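Local coordinates for DegV family protein (Thermus thermophilus, PDB 2DT8) that binds a fatty acid, with palmitic acid held in its interior, and may take part in lipid handling, though its precise cellular role is not established, at residues A118-G123 with R226-Y231; K213-W218 with S248-E253; V6-S11 with S85-G90. One frame throughout, in Å; residues are numbered along the deposited sequence.

How the contacts relate
Contacts 1 and 3 lie close to the centre of the molecule, with centres about 12 Å apart, and touch directly: Leu120 CD2 rests 3.5 Å from Ser11 O, and Val122 packs on Ile88 and Thr7. Each reaches the bound palmitic acid, contact 1 through Ala118 and Leu230, contact 3 through Ile88. Contact 2 sits at the surface, its centre about 16 Å from that of contact 1. Neighbouring strands 225-231 and 252-259 join the two, and Arg226 NE meets Glu253 OE2 at 3.1 Å in a salt bridge. Contacts 2 and 3 stay about 17 Å apart at their nearest atoms. All three lie away from the zinc site of Glu67 and Glu105.

Contact 1: A118-G123 with R226-Y231; sequences ASLGVG and RAYFLY
Ser119 and Leu120, at the start of helix 120-135, press on Leu230 and Tyr228 of strand 225-231. The hydroxyl of Ser119, swung opposite the backbone N (chi1 -172°), is turned in among the methyls of Leu230, with OG 3.1 Å from CD1 and equally near CD2. That hydroxyl has its polar partner elsewhere, in a hydrogen bond to the carboxylate of Asp12. Ser119 CB makes a separate contact, 3.6 Å from Leu230 CD1. One residue on, in the first turn of the helix, Leu120 lies against both Leu230 and Tyr228. Its CD1 meets Leu230 CD2 at 3.7 Å, while its CB packs 3.9 Å from Tyr228 CB, the two side chains crossing almost perpendicularly. CD1 of the same leucine lies at the edge of the Tyr228 ring, near the ring plane.

Strand 225-231 is an inner strand of a four-stranded mixed sheet, and this contact seats the first turn of a helix on the face of that sheet carrying Tyr228 and Leu230. Phe229 points to the other face, where it packs against helix 236-247 and stacks with Phe275. The helix start is held by its own backbone: Ser119, at the N-cap position, offers its carbonyl O to Val122 N at 2.8 Å and to Gly123 N at 3.2 Å, and Gly121 N bonds to Ala118 O. Farther out, Met124 of the same helix touches Tyr228, and Leu13 touches Leu120. Bound palmitic acid touches both Ala118 and Leu230, which places this junction along the wall of the lipid site.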
loop_
_atom_site.group_PDB
_atom_site.type_symbol
_atom_site.label_atom_id
_atom_site.label_comp_id
_atom_site.label_asym_id
_atom_site.label_seq_id
_atom_site.Cartn_x
_atom_site.Cartn_y
_atom_site.Cartn_z
ATOM N N ALA A 118 -0.114 -1.055 3.129
ATOM C CA ALA A 118 -0.087 0.235 2.450
ATOM C C ALA A 118 0.217 0.020 0.964
ATOM O O ALA A 118 0.752 -1.020 0.588
ATOM C CB ALA A 118 0.990 1.131 3.091
ATOM N N SER A 119 -0.108 1.009 0.133
ATOM C CA SER A 119 0.121 0.941 -1.315
ATOM C C SER A 119 -0.472 -0.365 -1.873
ATOM O O SER A 119 -1.553 -0.784 -1.443
ATOM C CB SER A 119 1.624 1.061 -1.618
ATOM O OG SER A 119 1.847 1.175 -3.011
ATOM N N LEU A 120 0.214 -1.016 -2.815
ATOM C CA LEU A 120 -0.306 -2.264 -3.384
ATOM C C LEU A 120 -0.468 -3.400 -2.377
ATOM O O LEU A 120 -1.006 -4.455 -2.716
ATOM C CB LEU A 120 0.544 -2.722 -4.573
ATOM C CG LEU A 120 0.157 -2.032 -5.880
ATOM C CD1 LEU A 120 1.046 -2.549 -7.000
ATOM C CD2 LEU A 120 -1.305 -2.299 -6.199
ATOM N N GLY A 121 0.006 -3.199 -1.147
ATOM C CA GLY A 121 -0.208 -4.199 -0.111
ATOM C C GLY A 121 -1.706 -4.215 0.168
ATOM O O GLY A 121 -2.298 -5.252 0.487
ATOM N N VAL A 122 -2.331 -3.047 0.057
ATOM C CA VAL A 122 -3.774 -2.945 0.243
ATOM C C VAL A 122 -4.414 -3.355 -1.085
ATOM O O VAL A 122 -5.359 -4.146 -1.134
ATOM C CB VAL A 122 -4.212 -1.495 0.565
ATOM C CG1 VAL A 122 -5.725 -1.444 0.746
ATOM C CG2 VAL A 122 -3.494 -0.991 1.811
ATOM N N GLY A 123 -3.866 -2.826 -2.175
ATOM C CA GLY A 123 -4.391 -3.134 -3.493
ATOM C C GLY A 123 -4.477 -4.613 -3.818
ATOM O O GLY A 123 -5.477 -5.053 -4.406
ATOM N N ARG A 226 2.033 -14.377 -5.682
ATOM C CA ARG A 226 1.711 -13.181 -6.452
ATOM C C ARG A 226 2.485 -12.042 -5.800
ATOM O O ARG A 226 2.415 -11.847 -4.584
ATOM C CB ARG A 226 0.209 -12.894 -6.422
ATOM C CG ARG A 226 -0.621 -13.912 -7.202
ATOM C CD ARG A 226 -2.111 -13.719 -6.987
ATOM N NE ARG A 226 -2.894 -14.567 -7.889
ATOM C CZ ARG A 226 -4.210 -14.730 -7.813
ATOM N NH1 ARG A 226 -4.911 -14.113 -6.868
ATOM N NH2 ARG A 226 -4.831 -15.509 -8.693
ATOM N N ALA A 227 3.240 -11.310 -6.614
ATOM C CA ALA A 227 4.059 -10.209 -6.127
ATOM C C ALA A 227 3.645 -8.866 -6.732
ATOM O O ALA A 227 3.204 -8.777 -7.870
ATOM C CB ALA A 227 5.517 -10.490 -6.420
ATOM N N TYR A 228 3.861 -7.828 -5.904
ATOM C CA TYR A 228 3.461 -6.511 -6.360
ATOM C C TYR A 228 4.640 -5.526 -6.089
ATOM O O TYR A 228 5.010 -5.269 -4.950
ATOM C CB TYR A 228 2.183 -6.090 -5.589
ATOM C CG TYR A 228 1.112 -7.076 -5.891
ATOM C CD1 TYR A 228 1.066 -8.284 -5.202
ATOM C CD2 TYR A 228 0.168 -6.812 -6.883
ATOM C CE1 TYR A 228 0.084 -9.218 -5.496
ATOM C CE2 TYR A 228 -0.809 -7.750 -7.185
ATOM C CZ TYR A 228 -0.849 -8.950 -6.501
ATOM O OH TYR A 228 -1.812 -9.893 -6.801
ATOM N N PHE A 229 5.178 -5.015 -7.210
ATOM C CA PHE A 229 6.341 -4.161 -7.068
ATOM C C PHE A 229 5.978 -2.684 -7.131
ATOM O O PHE A 229 5.106 -2.277 -7.894
ATOM C CB PHE A 229 7.340 -4.495 -8.186
ATOM C CG PHE A 229 7.870 -5.896 -8.102
ATOM C CD1 PHE A 229 7.118 -6.970 -8.582
ATOM C CD2 PHE A 229 9.086 -6.147 -7.490
ATOM C CE1 PHE A 229 7.587 -8.278 -8.445
ATOM C CE2 PHE A 229 9.565 -7.454 -7.348
ATOM C CZ PHE A 229 8.808 -8.518 -7.830
ATOM N N LEU A 230 6.686 -1.894 -6.333
ATOM C CA LEU A 230 6.423 -0.465 -6.212
ATOM C C LEU A 230 7.695 0.385 -6.222
ATOM O O LEU A 230 8.757 -0.033 -5.779
ATOM C CB LEU A 230 5.718 -0.206 -4.876
ATOM C CG LEU A 230 4.359 -0.897 -4.723
ATOM C CD1 LEU A 230 4.012 -1.072 -3.251
ATOM C CD2 LEU A 230 3.304 -0.075 -5.460
ATOM N N TYR A 231 7.524 1.582 -6.810
ATOM C CA TYR A 231 8.651 2.495 -6.818
ATOM C C TYR A 231 8.308 3.983 -6.923
ATOM O O TYR A 231 7.190 4.370 -7.237
ATOM C CB TYR A 231 9.535 2.307 -8.096
ATOM C CG TYR A 231 8.757 2.700 -9.302
ATOM C CD1 TYR A 231 7.857 1.804 -9.870
ATOM C CD2 TYR A 231 8.936 3.958 -9.878
ATOM C CE1 TYR A 231 7.135 2.162 -10.998
ATOM C CE2 TYR A 231 8.221 4.313 -11.012
ATOM C CZ TYR A 231 7.328 3.419 -11.575
ATOM O OH TYR A 231 6.603 3.769 -12.697
#

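Contact 2: K213-W218 with S248-E253; sequences KAFRAW and SGLPVE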
loop_
_atom_site.group_PDB
_atom_site.type_symbol
_atom_site.label_atom_id
_atom_site.label_comp_id
_atom_site.label_asym_id
_atom_site.label_seq_id
_atom_site.Cartn_x
_atom_site.Cartn_y
_atom_site.Cartn_z
ATOM N N LYS A 213 16.864 -12.657 -0.022
ATOM C CA LYS A 213 17.126 -13.652 1.009
ATOM C C LYS A 213 15.879 -13.783 1.890
ATOM O O LYS A 213 15.432 -14.892 2.189
ATOM C CB LYS A 213 18.326 -13.228 1.866
ATOM C CG LYS A 213 18.578 -14.138 3.066
ATOM C CD LYS A 213 19.759 -13.646 3.904
ATOM C CE LYS A 213 19.931 -14.479 5.170
ATOM N NZ LYS A 213 21.093 -14.014 5.989
ATOM N N ALA A 214 15.327 -12.647 2.306
ATOM C CA ALA A 214 14.131 -12.639 3.147
ATOM C C ALA A 214 12.955 -13.254 2.396
ATOM O O ALA A 214 12.166 -14.015 2.966
ATOM C CB ALA A 214 13.791 -11.211 3.563
ATOM N N PHE A 215 12.835 -12.919 1.115
ATOM C CA PHE A 215 11.754 -13.438 0.291
ATOM C C PHE A 215 11.806 -14.951 0.141
ATOM O O PHE A 215 10.780 -15.625 0.257
ATOM C CB PHE A 215 11.788 -12.798 -1.095
ATOM C CG PHE A 215 10.685 -13.261 -2.002
ATOM C CD1 PHE A 215 9.349 -13.052 -1.661
ATOM C CD2 PHE A 215 10.976 -13.900 -3.203
ATOM C CE1 PHE A 215 8.322 -13.470 -2.505
ATOM C CE2 PHE A 215 9.953 -14.320 -4.054
ATOM C CZ PHE A 215 8.629 -14.104 -3.705
ATOM N N ARG A 216 12.990 -15.485 -0.133
ATOM C CA ARG A 216 13.127 -16.927 -0.280
ATOM C C ARG A 216 12.738 -17.635 1.019
ATOM O O ARG A 216 12.059 -18.663 0.989
ATOM C CB ARG A 216 14.561 -17.293 -0.671
ATOM C CG ARG A 216 14.897 -17.026 -2.130
ATOM C CD ARG A 216 16.338 -17.439 -2.421
ATOM N NE ARG A 216 16.737 -17.205 -3.808
ATOM C CZ ARG A 216 16.396 -17.983 -4.832
ATOM N NH1 ARG A 216 15.643 -19.056 -4.636
ATOM N NH2 ARG A 216 16.814 -17.686 -6.056
ATOM N N ALA A 217 13.167 -17.086 2.153
ATOM C CA ALA A 217 12.840 -17.664 3.455
ATOM C C ALA A 217 11.324 -17.673 3.651
ATOM O O ALA A 217 10.750 -18.681 4.074
ATOM C CB ALA A 217 13.507 -16.873 4.567
ATOM N N TRP A 218 10.676 -16.553 3.344
ATOM C CA TRP A 218 9.221 -16.452 3.474
ATOM C C TRP A 218 8.488 -17.360 2.477
ATOM O O TRP A 218 7.447 -17.946 2.802
ATOM C CB TRP A 218 8.765 -15.002 3.238
ATOM C CG TRP A 218 7.278 -14.847 3.156
ATOM C CD1 TRP A 218 6.410 -14.671 4.197
ATOM C CD2 TRP A 218 6.475 -14.926 1.974
ATOM N NE1 TRP A 218 5.121 -14.637 3.735
ATOM C CE2 TRP A 218 5.127 -14.785 2.372
ATOM C CE3 TRP A 218 6.761 -15.089 0.611
ATOM C CZ2 TRP A 218 4.067 -14.828 1.466
ATOM C CZ3 TRP A 218 5.708 -15.129 -0.295
ATOM C CH2 TRP A 218 4.373 -14.992 0.138
ATOM N N SER A 248 14.490 -16.106 -9.694
ATOM C CA SER A 248 14.850 -16.837 -8.481
ATOM C C SER A 248 14.474 -18.315 -8.527
ATOM O O SER A 248 14.968 -19.112 -7.727
ATOM C CB SER A 248 14.164 -16.203 -7.269
ATOM O OG SER A 248 12.764 -16.396 -7.351
ATOM N N GLY A 249 13.595 -18.678 -9.453
ATOM C CA GLY A 249 13.159 -20.055 -9.540
ATOM C C GLY A 249 11.958 -20.298 -8.637
ATOM O O GLY A 249 11.450 -21.416 -8.566
ATOM N N LEU A 250 11.517 -19.263 -7.922
ATOM C CA LEU A 250 10.340 -19.391 -7.061
ATOM C C LEU A 250 9.138 -19.283 -8.000
ATOM O O LEU A 250 9.234 -18.673 -9.066
ATOM C CB LEU A 250 10.320 -18.292 -5.994
ATOM C CG LEU A 250 11.456 -18.435 -4.973
ATOM C CD1 LEU A 250 11.400 -17.307 -3.965
ATOM C CD2 LEU A 250 11.351 -19.781 -4.269
ATOM N N PRO A 251 7.992 -19.880 -7.629
ATOM C CA PRO A 251 6.784 -19.851 -8.462
ATOM C C PRO A 251 5.943 -18.574 -8.397
ATOM O O PRO A 251 4.822 -18.576 -7.887
ATOM C CB PRO A 251 6.014 -21.080 -7.988
ATOM C CG PRO A 251 6.334 -21.108 -6.524
ATOM C CD PRO A 251 7.808 -20.763 -6.461
ATOM N N VAL A 252 6.487 -17.489 -8.936
ATOM C CA VAL A 252 5.802 -16.193 -8.951
ATOM C C VAL A 252 4.981 -16.099 -10.236
ATOM O O VAL A 252 5.535 -15.921 -11.332
ATOM C CB VAL A 252 6.830 -15.044 -8.885
ATOM C CG1 VAL A 252 6.133 -13.696 -8.825
ATOM C CG2 VAL A 252 7.710 -15.238 -7.662
ATOM N N GLU A 253 3.693 -16.193 -10.042
ATOM C CA GLU A 253 2.808 -16.155 -11.202
ATOM C C GLU A 253 2.295 -14.778 -11.629
ATOM O O GLU A 253 1.739 -14.599 -12.705
ATOM C CB GLU A 253 1.599 -17.073 -10.991
ATOM C CG GLU A 253 0.751 -16.763 -9.770
ATOM C CD GLU A 253 -0.566 -17.516 -9.786
ATOM O OE1 GLU A 253 -0.549 -18.720 -10.116
ATOM O OE2 GLU A 253 -1.612 -16.911 -9.462
#
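The backbone carbonyl O of Ser248 receives both terminal nitrogens of the Arg216 guanidinium. NH2 makes the better bond, 2.9 Å to Ser248 O with an N-H...O angle of 142°; it approaches in the carbonyl plane, on a lone pair, although the oxygen is tilted 20° from the guanidinium plane. NH1 adds a weak bond to Ser248 O at 3.2 Å. Ser248 CB lies over one face of the guanidinium, 3.3 Å from Arg216 NH2. The arginine chain is extended from CG to NE, then turns at its last torsion (chi4 -78°) to bring the flat group across to the carbonyl. Ser248 OG faces its own loop, accepting from Leu250 N in an ST turn, and is also hydrogen-bonded to Val245 O.

Beside the polar pair, Leu250 CD1 comes close to the Phe215 ring, 3.3 Å from CE2, the two side chains sliding past each other in opposite directions, while Val252 CG2 reaches the ring edge near its plane. The Phe215 ring also meets Phe154 and Phe275 edge-to-face. The contact joins helix 204-219 to the connection between helix 236-247 and strand 252-259, an outermost strand of the four-stranded sheet. Leu250 and Val252 thus supply apolar contacts to the buried Phe215, beside the exposed Arg216, whose acceptor here is a neutral carbonyl: a charge-dipole interaction rather than a salt bridge.

Contact 3: V6-S11 with S85-G90; sequences VTDSTS and SLHISG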
loop_
_atom_site.group_PDB
_atom_site.type_symbol
_atom_site.label_atom_id
_atom_site.label_comp_id
_atom_site.label_asym_id
_atom_site.label_seq_id
_atom_site.Cartn_x
_atom_site.Cartn_y
_atom_site.Cartn_z
ATOM N N VAL A 6 -14.935 -1.081 -1.922
ATOM C CA VAL A 6 -14.511 0.304 -1.798
ATOM C C VAL A 6 -13.129 0.291 -1.148
ATOM O O VAL A 6 -12.843 -0.536 -0.281
ATOM C CB VAL A 6 -15.459 1.126 -0.881
ATOM C CG1 VAL A 6 -14.859 2.519 -0.606
ATOM C CG2 VAL A 6 -16.827 1.255 -1.532
ATOM N N THR A 7 -12.248 1.161 -1.617
ATOM C CA THR A 7 -10.936 1.283 -1.010
ATOM C C THR A 7 -10.556 2.761 -1.063
ATOM O O THR A 7 -11.381 3.593 -1.455
ATOM C CB THR A 7 -9.876 0.387 -1.733
ATOM O OG1 THR A 7 -8.651 0.399 -0.985
ATOM C CG2 THR A 7 -9.612 0.879 -3.157
ATOM N N ASP A 8 -9.347 3.100 -0.632
ATOM C CA ASP A 8 -8.900 4.490 -0.690
ATOM C C ASP A 8 -7.780 4.588 -1.725
ATOM O O ASP A 8 -7.248 3.565 -2.174
ATOM C CB ASP A 8 -8.454 4.973 0.694
ATOM C CG ASP A 8 -7.291 4.190 1.234
ATOM O OD1 ASP A 8 -6.170 4.406 0.739
ATOM O OD2 ASP A 8 -7.489 3.351 2.145
ATOM N N SER A 9 -7.419 5.811 -2.106
ATOM C CA SER A 9 -6.408 6.003 -3.137
ATOM C C SER A 9 -5.026 5.453 -2.815
ATOM O O SER A 9 -4.242 5.196 -3.733
ATOM C CB SER A 9 -6.307 7.488 -3.505
ATOM O OG SER A 9 -5.800 8.255 -2.440
ATOM N N THR A 10 -4.713 5.261 -1.537
ATOM C CA THR A 10 -3.395 4.741 -1.201
ATOM C C THR A 10 -3.226 3.264 -1.543
ATOM O O THR A 10 -2.151 2.710 -1.346
ATOM C CB THR A 10 -2.995 4.981 0.294
ATOM O OG1 THR A 10 -3.765 4.137 1.158
ATOM C CG2 THR A 10 -3.201 6.439 0.671
ATOM N N SER A 11 -4.276 2.615 -2.044
ATOM C CA SER A 11 -4.145 1.214 -2.446
ATOM C C SER A 11 -3.320 1.156 -3.744
ATOM O O SER A 11 -2.894 0.091 -4.176
ATOM C CB SER A 11 -5.521 0.570 -2.642
ATOM O OG SER A 11 -6.346 1.319 -3.513
ATOM N N SER A 85 -15.187 -2.484 2.567
ATOM C CA SER A 85 -14.280 -1.331 2.485
ATOM C C SER A 85 -12.901 -1.688 3.052
ATOM O O SER A 85 -12.757 -1.879 4.262
ATOM C CB SER A 85 -14.920 -0.187 3.286
ATOM O OG SER A 85 -14.608 1.102 2.770
ATOM N N LEU A 86 -11.898 -1.773 2.177
ATOM C CA LEU A 86 -10.524 -2.156 2.530
ATOM C C LEU A 86 -9.608 -0.931 2.543
ATOM O O LEU A 86 -9.557 -0.151 1.601
ATOM C CB LEU A 86 -9.987 -3.184 1.529
ATOM C CG LEU A 86 -10.325 -4.640 1.853
ATOM C CD1 LEU A 86 -11.818 -4.817 1.988
ATOM C CD2 LEU A 86 -9.768 -5.549 0.771
ATOM N N HIS A 87 -8.881 -0.832 3.671
ATOM C CA HIS A 87 -7.988 0.305 3.795
ATOM C C HIS A 87 -6.551 0.258 4.414
ATOM O O HIS A 87 -6.192 -0.693 5.097
ATOM C CB HIS A 87 -8.770 1.325 4.648
ATOM C CG HIS A 87 -10.018 1.710 3.897
ATOM N ND1 HIS A 87 -10.012 2.518 2.808
ATOM C CD2 HIS A 87 -11.339 1.327 4.159
ATOM C CE1 HIS A 87 -11.300 2.618 2.423
ATOM N NE2 HIS A 87 -12.115 1.917 3.214
ATOM N N ILE A 88 -5.798 1.337 4.134
ATOM C CA ILE A 88 -4.436 1.353 4.630
ATOM C C ILE A 88 -4.520 1.190 6.143
ATOM O O ILE A 88 -5.494 1.569 6.801
ATOM C CB ILE A 88 -3.926 2.751 4.236
ATOM C CG1 ILE A 88 -2.570 2.996 4.899
ATOM C CG2 ILE A 88 -4.924 3.865 4.642
ATOM C CD1 ILE A 88 -1.856 4.241 4.337
ATOM N N SER A 89 -3.434 0.651 6.674
ATOM C CA SER A 89 -3.246 0.430 8.099
ATOM C C SER A 89 -3.739 1.559 9.003
ATOM O O SER A 89 -3.406 2.733 8.803
ATOM C CB SER A 89 -1.763 0.204 8.382
ATOM O OG SER A 89 -1.525 0.117 9.774
ATOM N N GLY A 90 -4.510 1.180 10.021
ATOM C CA GLY A 90 -5.012 2.145 10.981
ATOM C C GLY A 90 -3.955 2.854 11.831
ATOM O O GLY A 90 -4.216 3.852 12.489
#
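Asp8 and His87 meet beside the hydrogen-bonded stretch of two neighbouring parallel strands, 3-8 and 82-87, in the larger sheet of this DegV-family fold. The strands are joined by Leu86 N bonding to Val6 O at 2.9 Å, and Thr7 OG1 gives a further bond to Leu86 O, its donor tilted 31° from the carbonyl plane. Asp8 extends toward the other segment. Its CB lies in plane at the edge of the His87 ring, and CG sits between the backbone N and carbonyl carbon (chi1 62°), which brings it over toward residues 85-90; the carboxylate's own rotation then divides its oxygens between the segments. OD1 stays with its own chain, accepting from Thr10 N through its anti lone pair, at 2.8 Å, in an Asx turn. OD2 crosses over: its anti lone pair takes His87 ND1 at 2.7 Å, while its syn lone pair takes Ile88 N at 3.3 Å.

The carboxylate and imidazole planes are only 18° apart, and the opposite ring nitrogen, NE2, is tied to Ser85 OG, so the ring is gripped at both nitrogens. Replacing Asp8 by an alanine would remove the acceptor shared by His87 ND1 and Ile88 N, and is likely to leave the imidazole with its NE2 bond but less fixed in rotation, and Thr10 N without its Asx-turn partner. Ile88 also touches bound palmitic acid, placing this part of the segment beside the lipid. Ile88 CB lies 3.4 Å from Thr10 OG1, the two side chains crossing at about a right angle.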